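Local coordinates for protein serine protease pet (Escherichia coli, PDB 4OM9) that acts as a secreted serine protease and enterotoxin of enteroaggregative E. coli, an autotransporter passenger domain whose likely intracellular target is alpha-fodrin, at residues 416-421 with 439-444; 525-530 with 541-546; 723-728 with 745-750; 877-882 with 918-923. All blocks are in the same frame, centred on the assembly; numbering follows the deposited sequence.

Interaction 1. Residues 416-421 with 439-444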
# COMPACT_ATOMS: atom_id res chain seq x y z
N GLU A 416 15.45 -25.05 -7.11
CA GLU A 416 16.79 -24.53 -6.84
C GLU A 416 16.94 -23.10 -7.34
O GLU A 416 16.09 -22.60 -8.07
CB GLU A 416 17.85 -25.42 -7.50
CG GLU A 416 17.72 -26.90 -7.15
CD GLU A 416 18.73 -27.79 -7.87
OE1 GLU A 416 18.86 -28.97 -7.48
OE2 GLU A 416 19.39 -27.30 -8.82
N GLY A 417 18.05 -22.46 -6.95
CA GLY A 417 18.37 -21.12 -7.40
C GLY A 417 17.84 -20.01 -6.51
O GLY A 417 17.10 -20.24 -5.56
N ASP A 418 18.23 -18.78 -6.82
CA ASP A 418 17.82 -17.63 -6.02
C ASP A 418 16.30 -17.51 -5.79
O ASP A 418 15.87 -17.02 -4.75
CB ASP A 418 18.35 -16.35 -6.66
CG ASP A 418 19.86 -16.35 -6.77
OD1 ASP A 418 20.50 -17.20 -6.11
OD2 ASP A 418 20.40 -15.51 -7.51
N TYR A 419 15.50 -17.95 -6.76
CA TYR A 419 14.06 -17.76 -6.64
C TYR A 419 13.30 -19.00 -6.19
O TYR A 419 12.07 -19.00 -6.22
CB TYR A 419 13.49 -17.23 -7.97
CG TYR A 419 14.31 -16.11 -8.58
CD1 TYR A 419 14.27 -14.82 -8.06
CD2 TYR A 419 15.16 -16.36 -9.63
CE1 TYR A 419 15.04 -13.80 -8.61
CE2 TYR A 419 15.93 -15.35 -10.19
CZ TYR A 419 15.87 -14.08 -9.67
OH TYR A 419 16.64 -13.10 -10.25
N ALA A 420 14.01 -20.05 -5.76
CA ALA A 420 13.37 -21.30 -5.34
C ALA A 420 12.47 -21.85 -6.45
O ALA A 420 11.47 -22.53 -6.19
CB ALA A 420 12.58 -21.10 -4.06
N GLY A 421 12.83 -21.52 -7.68
CA GLY A 421 12.17 -22.06 -8.85
C GLY A 421 10.68 -21.78 -8.98
O GLY A 421 9.96 -22.61 -9.53
N THR A 439 12.98 -20.50 2.12
CA THR A 439 13.98 -19.46 1.96
C THR A 439 14.09 -19.04 0.52
O THR A 439 14.15 -19.89 -0.37
CB THR A 439 15.36 -19.94 2.43
OG1 THR A 439 15.29 -20.35 3.80
CG2 THR A 439 16.40 -18.84 2.23
N PHE A 440 14.11 -17.74 0.28
CA PHE A 440 14.43 -17.20 -1.02
C PHE A 440 15.60 -16.23 -0.88
O PHE A 440 15.64 -15.41 0.04
CB PHE A 440 13.25 -16.45 -1.65
CG PHE A 440 11.95 -17.22 -1.71
CD1 PHE A 440 11.15 -17.36 -0.59
CD2 PHE A 440 11.48 -17.70 -2.94
CE1 PHE A 440 9.94 -18.02 -0.66
CE2 PHE A 440 10.27 -18.36 -3.02
CZ PHE A 440 9.50 -18.52 -1.88
N LYS A 441 16.54 -16.31 -1.80
CA LYS A 441 17.42 -15.19 -2.03
C LYS A 441 16.56 -14.01 -2.50
O LYS A 441 16.73 -12.87 -2.06
CB LYS A 441 18.47 -15.57 -3.06
CG LYS A 441 19.65 -14.65 -3.17
CD LYS A 441 20.90 -15.27 -2.57
CE LYS A 441 22.15 -14.59 -3.12
NZ LYS A 441 21.98 -13.09 -3.21
N LYS A 442 15.61 -14.31 -3.40
CA LYS A 442 14.68 -13.33 -3.99
C LYS A 442 13.36 -14.01 -4.39
O LYS A 442 13.37 -15.09 -4.97
CB LYS A 442 15.29 -12.65 -5.22
CG LYS A 442 16.25 -11.52 -4.90
CD LYS A 442 16.76 -10.82 -6.16
CE LYS A 442 17.80 -11.65 -6.90
NZ LYS A 442 18.65 -10.80 -7.78
N ILE A 443 12.22 -13.39 -4.07
CA ILE A 443 10.95 -13.87 -4.62
C ILE A 443 10.71 -13.24 -5.98
O ILE A 443 10.72 -12.01 -6.09
CB ILE A 443 9.75 -13.54 -3.74
CG1 ILE A 443 9.94 -14.06 -2.33
CG2 ILE A 443 8.49 -14.13 -4.36
CD1 ILE A 443 9.32 -13.12 -1.26
N ALA A 444 10.48 -14.06 -7.00
CA ALA A 444 10.25 -13.53 -8.34
C ALA A 444 8.77 -13.25 -8.61
O ALA A 444 8.07 -14.04 -9.26
CB ALA A 444 10.81 -14.47 -9.38
O HOH W 1 23.04 -14.00 -6.28
O HOH W 2 10.42 -16.91 -6.47

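Interaction 2. Residues 525-530 with 541-546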
# COMPACT_ATOMS: atom_id res chain seq x y z
N ILE A 525 4.01 1.70 -21.19
CA ILE A 525 5.00 2.48 -21.91
C ILE A 525 4.80 2.24 -23.39
O ILE A 525 3.95 1.44 -23.79
CB ILE A 525 6.42 2.10 -21.49
CG1 ILE A 525 6.76 0.69 -21.96
CG2 ILE A 525 6.59 2.23 -19.96
CD1 ILE A 525 8.10 0.20 -21.44
N PHE A 526 5.58 2.93 -24.21
CA PHE A 526 5.44 2.82 -25.65
C PHE A 526 6.34 1.71 -26.20
O PHE A 526 6.01 1.10 -27.23
CB PHE A 526 5.79 4.14 -26.31
CG PHE A 526 5.08 5.32 -25.71
CD1 PHE A 526 3.70 5.45 -25.80
CD2 PHE A 526 5.80 6.32 -25.07
CE1 PHE A 526 3.04 6.53 -25.26
CE2 PHE A 526 5.15 7.40 -24.52
CZ PHE A 526 3.77 7.50 -24.62
N ARG A 527 7.46 1.46 -25.52
CA ARG A 527 8.48 0.52 -26.00
C ARG A 527 9.46 0.16 -24.88
O ARG A 527 9.99 1.05 -24.22
CB ARG A 527 9.22 1.13 -27.20
CG ARG A 527 10.23 0.21 -27.89
CD ARG A 527 10.98 0.92 -29.01
NE ARG A 527 11.85 1.99 -28.52
CZ ARG A 527 12.25 3.04 -29.25
NH1 ARG A 527 11.86 3.17 -30.52
NH2 ARG A 527 13.04 3.96 -28.72
N THR A 528 9.71 -1.13 -24.65
CA THR A 528 10.55 -1.47 -23.50
C THR A 528 12.01 -1.63 -23.89
O THR A 528 12.88 -1.36 -23.08
CB THR A 528 10.03 -2.74 -22.72
OG1 THR A 528 11.11 -3.65 -22.45
CG2 THR A 528 8.96 -3.46 -23.43
N THR A 529 12.30 -2.02 -25.14
CA THR A 529 13.68 -1.95 -25.63
C THR A 529 14.07 -0.51 -25.97
O THR A 529 13.27 0.26 -26.51
CB THR A 529 13.91 -2.83 -26.88
OG1 THR A 529 12.99 -2.46 -27.92
CG2 THR A 529 13.73 -4.30 -26.54
N LYS A 530 15.31 -0.16 -25.65
CA LYS A 530 15.73 1.23 -25.70
C LYS A 530 16.28 1.64 -27.08
O LYS A 530 16.76 2.77 -27.26
CB LYS A 530 16.78 1.48 -24.60
CG LYS A 530 16.26 1.20 -23.18
CD LYS A 530 17.14 1.86 -22.12
CE LYS A 530 17.13 3.39 -22.25
NZ LYS A 530 17.99 4.07 -21.22
N VAL A 541 14.09 11.15 -36.34
CA VAL A 541 13.88 11.11 -34.89
C VAL A 541 12.99 9.94 -34.47
O VAL A 541 11.99 9.63 -35.12
CB VAL A 541 13.25 12.42 -34.37
CG1 VAL A 541 13.23 12.42 -32.85
CG2 VAL A 541 13.99 13.65 -34.89
N ASP A 542 13.40 9.28 -33.39
CA ASP A 542 12.65 8.17 -32.79
C ASP A 542 11.23 8.61 -32.47
O ASP A 542 11.02 9.67 -31.87
CB ASP A 542 13.36 7.70 -31.52
CG ASP A 542 12.90 6.33 -31.06
OD1 ASP A 542 11.74 5.95 -31.32
OD2 ASP A 542 13.72 5.64 -30.43
N TRP A 543 10.26 7.80 -32.88
CA TRP A 543 8.86 8.13 -32.64
C TRP A 543 8.58 8.21 -31.14
O TRP A 543 7.71 8.96 -30.70
CB TRP A 543 7.94 7.11 -33.31
CG TRP A 543 8.09 5.68 -32.83
CD1 TRP A 543 8.89 4.72 -33.36
CD2 TRP A 543 7.39 5.07 -31.73
NE1 TRP A 543 8.74 3.54 -32.67
CE2 TRP A 543 7.83 3.73 -31.67
CE3 TRP A 543 6.46 5.52 -30.81
CZ2 TRP A 543 7.34 2.83 -30.72
CZ3 TRP A 543 5.98 4.63 -29.86
CH2 TRP A 543 6.42 3.30 -29.82
N VAL A 544 9.32 7.43 -30.37
CA VAL A 544 9.27 7.49 -28.92
C VAL A 544 9.66 8.89 -28.43
O VAL A 544 8.95 9.48 -27.60
CB VAL A 544 10.20 6.43 -28.30
CG1 VAL A 544 10.37 6.64 -26.79
CG2 VAL A 544 9.65 5.05 -28.60
N THR A 545 10.77 9.40 -28.94
CA THR A 545 11.20 10.77 -28.67
C THR A 545 10.15 11.77 -29.16
O THR A 545 9.89 12.79 -28.52
CB THR A 545 12.57 11.07 -29.36
OG1 THR A 545 13.58 10.20 -28.83
CG2 THR A 545 13.00 12.52 -29.16
N ARG A 546 9.54 11.48 -30.31
CA ARG A 546 8.59 12.43 -30.92
C ARG A 546 7.34 12.59 -30.06
O ARG A 546 6.82 13.70 -29.90
CB ARG A 546 8.21 11.99 -32.33
CG ARG A 546 9.33 12.10 -33.34
CD ARG A 546 8.79 12.10 -34.78
NE ARG A 546 9.84 11.72 -35.72
CZ ARG A 546 9.77 11.84 -37.03
NH1 ARG A 546 8.70 12.37 -37.61
NH2 ARG A 546 10.80 11.45 -37.77
O HOH W 3 10.46 1.41 -32.51

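Interaction 3. Residues 723-728 with 745-750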
# COMPACT_ATOMS: atom_id res chain seq x y z
N PRO A 723 -6.98 6.48 31.15
CA PRO A 723 -5.95 6.43 32.20
C PRO A 723 -4.67 7.17 31.81
O PRO A 723 -4.42 7.39 30.62
CB PRO A 723 -5.70 4.92 32.35
CG PRO A 723 -5.94 4.38 31.00
CD PRO A 723 -7.08 5.20 30.43
N SER A 724 -3.87 7.53 32.80
CA SER A 724 -2.71 8.41 32.61
C SER A 724 -1.41 7.66 32.36
O SER A 724 -1.41 6.43 32.32
CB SER A 724 -2.55 9.32 33.83
OG SER A 724 -1.18 9.48 34.16
N MET A 725 -0.32 8.40 32.17
CA MET A 725 1.02 7.80 32.02
C MET A 725 2.16 8.84 32.10
O MET A 725 1.91 10.02 32.33
CB MET A 725 1.10 7.01 30.70
CG MET A 725 0.25 7.53 29.55
SD MET A 725 1.03 8.89 28.68
CE MET A 725 0.53 10.30 29.66
N PHE A 726 3.41 8.41 31.91
CA PHE A 726 4.56 9.31 32.09
C PHE A 726 5.40 9.55 30.84
O PHE A 726 5.48 8.71 29.95
CB PHE A 726 5.52 8.77 33.17
CG PHE A 726 4.85 8.07 34.31
CD1 PHE A 726 3.83 8.68 35.02
CD2 PHE A 726 5.26 6.80 34.69
CE1 PHE A 726 3.23 8.03 36.08
CE2 PHE A 726 4.66 6.14 35.74
CZ PHE A 726 3.64 6.75 36.43
N TYR A 727 6.08 10.69 30.80
CA TYR A 727 7.09 10.95 29.79
C TYR A 727 8.36 11.49 30.43
O TYR A 727 8.39 12.64 30.86
CB TYR A 727 6.59 11.94 28.74
CG TYR A 727 5.30 11.55 28.08
CD1 TYR A 727 5.29 10.68 27.00
CD2 TYR A 727 4.09 12.07 28.53
CE1 TYR A 727 4.10 10.32 26.39
CE2 TYR A 727 2.91 11.73 27.93
CZ TYR A 727 2.92 10.85 26.86
OH TYR A 727 1.72 10.51 26.26
N ALA A 728 9.39 10.66 30.49
CA ALA A 728 10.69 11.10 30.96
C ALA A 728 11.67 11.20 29.80
O ALA A 728 11.73 10.31 28.95
CB ALA A 728 11.23 10.16 32.03
N ASN A 745 -4.15 16.14 28.92
CA ASN A 745 -4.95 14.95 29.22
C ASN A 745 -4.23 13.89 30.04
O ASN A 745 -3.90 12.83 29.54
CB ASN A 745 -5.45 14.31 27.92
CG ASN A 745 -6.77 14.90 27.46
OD1 ASN A 745 -6.81 15.93 26.80
ND2 ASN A 745 -7.87 14.23 27.82
N GLN A 746 -3.99 14.20 31.31
CA GLN A 746 -3.37 13.27 32.25
C GLN A 746 -2.00 12.81 31.76
O GLN A 746 -1.70 11.62 31.68
CB GLN A 746 -4.30 12.08 32.51
CG GLN A 746 -5.48 12.45 33.41
CD GLN A 746 -6.52 11.37 33.49
OE1 GLN A 746 -6.42 10.34 32.83
NE2 GLN A 746 -7.54 11.59 34.31
N ALA A 747 -1.18 13.80 31.43
CA ALA A 747 0.20 13.60 31.04
C ALA A 747 1.14 14.13 32.13
O ALA A 747 1.01 15.27 32.55
CB ALA A 747 0.48 14.29 29.73
N SER A 748 2.08 13.30 32.56
CA SER A 748 3.10 13.73 33.51
C SER A 748 4.47 13.74 32.85
O SER A 748 5.04 12.69 32.57
CB SER A 748 3.09 12.82 34.74
OG SER A 748 4.14 13.17 35.62
N VAL A 749 5.01 14.93 32.61
CA VAL A 749 6.19 15.10 31.76
C VAL A 749 7.41 15.56 32.54
O VAL A 749 7.42 16.65 33.12
CB VAL A 749 5.91 16.13 30.65
CG1 VAL A 749 7.12 16.26 29.73
CG2 VAL A 749 4.67 15.74 29.88
N THR A 750 8.45 14.74 32.54
CA THR A 750 9.69 15.07 33.24
C THR A 750 10.80 15.34 32.22
O THR A 750 10.81 14.74 31.14
CB THR A 750 10.11 13.94 34.23
OG1 THR A 750 9.07 13.73 35.19
CG2 THR A 750 11.39 14.29 34.98

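Interaction 4. Residues 877-882 with 918-923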
# COMPACT_ATOMS: atom_id res chain seq x y z
N VAL A 877 3.80 31.28 48.88
CA VAL A 877 5.18 31.01 49.52
C VAL A 877 5.56 29.80 50.49
O VAL A 877 4.67 29.34 51.16
CB VAL A 877 5.51 32.13 50.51
CG1 VAL A 877 5.76 33.47 49.85
CG2 VAL A 877 4.46 32.18 51.61
N ASP A 878 6.85 29.38 50.67
CA ASP A 878 7.33 28.54 51.87
C ASP A 878 8.82 27.98 52.18
O ASP A 878 9.69 28.03 51.34
CB ASP A 878 6.31 27.51 52.29
CG ASP A 878 5.73 27.79 53.68
OD1 ASP A 878 4.84 28.66 53.80
OD2 ASP A 878 6.16 27.15 54.65
N PHE A 879 9.05 27.42 53.39
CA PHE A 879 10.24 27.64 54.29
C PHE A 879 11.16 26.54 54.92
O PHE A 879 11.13 25.40 54.51
CB PHE A 879 9.77 28.46 55.50
CG PHE A 879 9.13 29.77 55.15
CD1 PHE A 879 9.67 30.58 54.18
CD2 PHE A 879 8.00 30.18 55.80
CE1 PHE A 879 9.08 31.78 53.87
CE2 PHE A 879 7.41 31.38 55.50
CZ PHE A 879 7.95 32.18 54.54
N ILE A 880 11.98 26.93 55.94
CA ILE A 880 12.81 26.03 56.73
C ILE A 880 13.40 26.74 57.95
O ILE A 880 14.41 26.30 58.49
CB ILE A 880 13.97 25.41 55.91
CG1 ILE A 880 14.27 26.25 54.66
CG2 ILE A 880 13.66 23.97 55.53
CD1 ILE A 880 15.29 25.62 53.74
N GLU A 881 12.77 27.84 58.39
CA GLU A 881 13.19 28.53 59.61
C GLU A 881 12.06 28.56 60.63
O GLU A 881 10.96 29.05 60.36
CB GLU A 881 13.66 29.96 59.32
CG GLU A 881 14.43 30.61 60.49
CD GLU A 881 13.96 32.03 60.83
OE1 GLU A 881 14.82 32.93 60.92
OE2 GLU A 881 12.74 32.24 61.03
N LYS A 882 12.34 28.04 61.83
CA LYS A 882 11.33 27.87 62.86
C LYS A 882 11.04 29.16 63.63
O LYS A 882 11.38 29.29 64.81
CB LYS A 882 11.76 26.76 63.83
CG LYS A 882 12.20 25.46 63.16
CD LYS A 882 11.06 24.79 62.40
CE LYS A 882 11.53 23.50 61.72
NZ LYS A 882 10.45 22.80 60.97
N VAL A 918 3.01 28.81 58.70
CA VAL A 918 3.65 30.11 58.59
C VAL A 918 3.10 30.91 57.41
O VAL A 918 3.32 30.55 56.25
CB VAL A 918 5.18 29.97 58.42
CG1 VAL A 918 5.86 31.29 58.71
CG2 VAL A 918 5.71 28.88 59.33
N THR A 919 2.38 31.98 57.71
CA THR A 919 1.76 32.79 56.67
C THR A 919 2.17 34.25 56.74
O THR A 919 1.61 35.03 57.51
CB THR A 919 0.22 32.72 56.73
OG1 THR A 919 -0.22 33.02 58.06
CG2 THR A 919 -0.26 31.32 56.35
N PRO A 920 3.18 34.64 55.94
CA PRO A 920 3.61 36.04 55.82
C PRO A 920 2.71 36.80 54.86
O PRO A 920 1.88 36.18 54.20
CB PRO A 920 5.04 35.93 55.27
CG PRO A 920 5.37 34.44 55.25
CD PRO A 920 4.06 33.74 55.18
N GLU A 921 2.88 38.12 54.77
CA GLU A 921 2.10 38.91 53.82
C GLU A 921 3.00 39.57 52.78
O GLU A 921 4.09 39.07 52.50
CB GLU A 921 1.26 39.96 54.54
CG GLU A 921 0.01 39.38 55.20
CD GLU A 921 -0.90 38.66 54.21
OE1 GLU A 921 -1.09 39.18 53.08
OE2 GLU A 921 -1.42 37.58 54.55
N ILE A 922 2.55 40.67 52.19
CA ILE A 922 3.19 41.22 50.99
C ILE A 922 3.25 42.74 50.94
O ILE A 922 3.27 43.40 51.98
CB ILE A 922 2.44 40.74 49.72
CG1 ILE A 922 0.94 41.00 49.86
CG2 ILE A 922 2.72 39.26 49.46
CD1 ILE A 922 0.12 40.61 48.65
N LYS A 923 3.30 43.28 49.72
CA LYS A 923 3.29 44.72 49.50
C LYS A 923 2.53 45.09 48.23
O LYS A 923 1.80 44.27 47.67
CB LYS A 923 4.73 45.26 49.42
CG LYS A 923 4.91 46.70 49.90
CD LYS A 923 5.52 46.76 51.29
CE LYS A 923 4.55 46.32 52.38
NZ LYS A 923 3.40 47.26 52.52

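Interaction 1. Residues 416-421 with 439-444
Y419 and K442 run side by side and point the same way, the lysine chain passing obliquely to the phenol ring: K442 CB lies 3.6 Å from Y419 CE1, and farther out K442 CE passes near the hydroxyl. CG of Y419 stands anti to its own carbonyl carbon (chi1 -45°), which places the ring between the K442 chain and the A444 methyl. The carbonyl K442 O meets the ring at its edge, while the A444 methyl approaches obliquely, CB to Y419 CD1 at 3.7 Å. One ring face is covered from within the turn by CB of D418. D418 and K441 form a second parallel pair, CB to CB 3.7 Å; their charged ends stay apart, and a water accepts weakly from K441 NZ and donates to D418 OD2. On the other flank the A420 methyl sits obliquely against F440, CB to CE2 3.7 Å, with Y419 O at the edge of that ring. The backbone link is K442 N to D418 O at 3.0 Å, with the donor well above the carbonyl plane, and Y419 CA-H points at K442 O. A second water, bound to Y419 O and A444 N, bridges the two segments; A444 itself is backbone-bonded to F424. The 417-420 segment is a type I beta turn, closed by A420 N to G417 O; here it packs against the corner after strand 438-440, an arrangement of successive coils in a right-handed parallel beta-helix.

Interaction 2. Residues 525-530 with 541-546
D542 reaches across to R527, the carboxylate and guanidinium coming from opposite directions with their planes 44° apart. The salt bridge rests on R527 NH1, which donates to D542 OD1 at 2.9 Å, on the syn lone pair, and more weakly to OD2; R527 NH2 also points at D542 OD2, but at a length implausibly short and doubtful as modelled. OD1 is gripped twice, because V544 N also donates to it, at 3.0 Å and from above the carboxylate plane; D542 is thus the N-cap of helix 543-550 and an ion-pair partner at once. Next comes W543, its CG between backbone N and carbonyl carbon (chi1 61°), a torsion that carries the indole to F526. F526 O meets the ring at its edge, 3.4 Å from CH2, and F526 CB touches CZ3. A water accepts from both W543 NE1 and R527 NH1, joining indole to guanidinium. V544 CG2 serves both flat groups: it lies over the centre of one guanidinium face, 3.4 Å from R527 CZ, and over one face of the indole. R527 is steadied from its own side by a weak bond from NE to T529 O. Loop 525-530 is therefore fastened to a helix start in what is probably an insertion on the beta-helix stem, F526 packing on A10 and L14 of helix 10-17 in the protease region: an aspartate N-cap that also forms a salt bridge with an arginine.

Interaction 3. Residues 723-728 with 745-750
Strands 725-728 and 747-750 run parallel at 19° with axes 4.7 Å apart, in register from M725 beside A747 to A728 beside T750, and their backbone bonds alternate: S748 N to M725 O, Y727 N to S748 O at 2.9 Å, and T750 N to Y727 O at 2.7 Å. The first and last of these lie nearly along the C=O axis, whereas the middle donor is tilted 23° from the carbonyl plane. On the face with A747 and V749, Y727 is buried. With CG anti to the carbonyl carbon (chi1 -55°), its ring leans back along the neighbouring strand, so that the A747 methyl lies in plane at the ring edge, CB to CE2 4.0 Å, and V749 CG2 comes obliquely to CD2. The phenol oxygen is satisfied beyond this pair by T712 O. The M725 side chain points to the same face, but the placement of its end is doubtful as modelled. Such rungs, stacked at like positions from coil to coil with inward apolar residues, build the right-handed parallel beta-helix of autotransporter passengers; strand 697-699 flanks this pair on one side and strand 788-791 on the other. On the other face of the pair, F726 presents its ring edge to S748 CB, and S748 OG bonds to S789 OG. Where the strands begin, S724 CB packs on Q746 CB at 3.5 Å, and S724 OG donates a weak bond to Q746 O.

Interaction 4. Residues 877-882 with 918-923
F879 reaches across to V918 and P920 and meets both with its ring edge, an apolar touch between two irregular segments of the C-terminal part of the passenger, which follows the last regular strands of the parallel beta-helix. P920 CG lies in the ring plane, 3.5 Å from F879 CZ, and the phenylalanine and proline come from opposite directions. The V918 side chain runs at a slant to that of F879 and puts CG1 at the ring edge, 3.6 Å from F879 CE2. CG of F879 is anti to its carbonyl carbon (chi1 -57°), which directs the ring at these two partners. Beside it V877 slides past P920 in the opposite sense, CG2 to CD 3.9 Å, so that the proline ring is touched by two side chains of segment 877-882. The contact is small and made by partly exposed residues, held together across the two segments by apolar packing. Farther out, backbone bonds of D878 with M852 and T854 tie 877-882 to an earlier part of the chain, probably the preceding coil, and F879 also touches T854. On the other segment, T919 packs on K939 and E921 N has a weak bond to T936 OG1. D878 turns its carboxylate toward the second segment, bringing OD1 3.4 Å from V918 O, a close approach of two acceptors.

In the fold
Along the chain the four contacts follow in series, none nesting or crossing. Interaction 1 closes a loop of 17 intervening residues. Interaction 2 closes the next, 10 residues without regular structure, in a probable insertion beside the N-terminal helix 10-17; its nearest atoms are about 16 Å from those of interaction 1. Interaction 3 returns to the stem, where the 16 residues between its segments include two more strands, and lies across the chain's centre from interaction 2. Interaction 4 spans the longest loop, 35 residues, about 32 Å from interaction 3, centre to centre. Interactions 1 and 3 tie successive coils of the stem, interaction 2 a loop to a helix start near the protease region, interaction 4 two C-terminal segments.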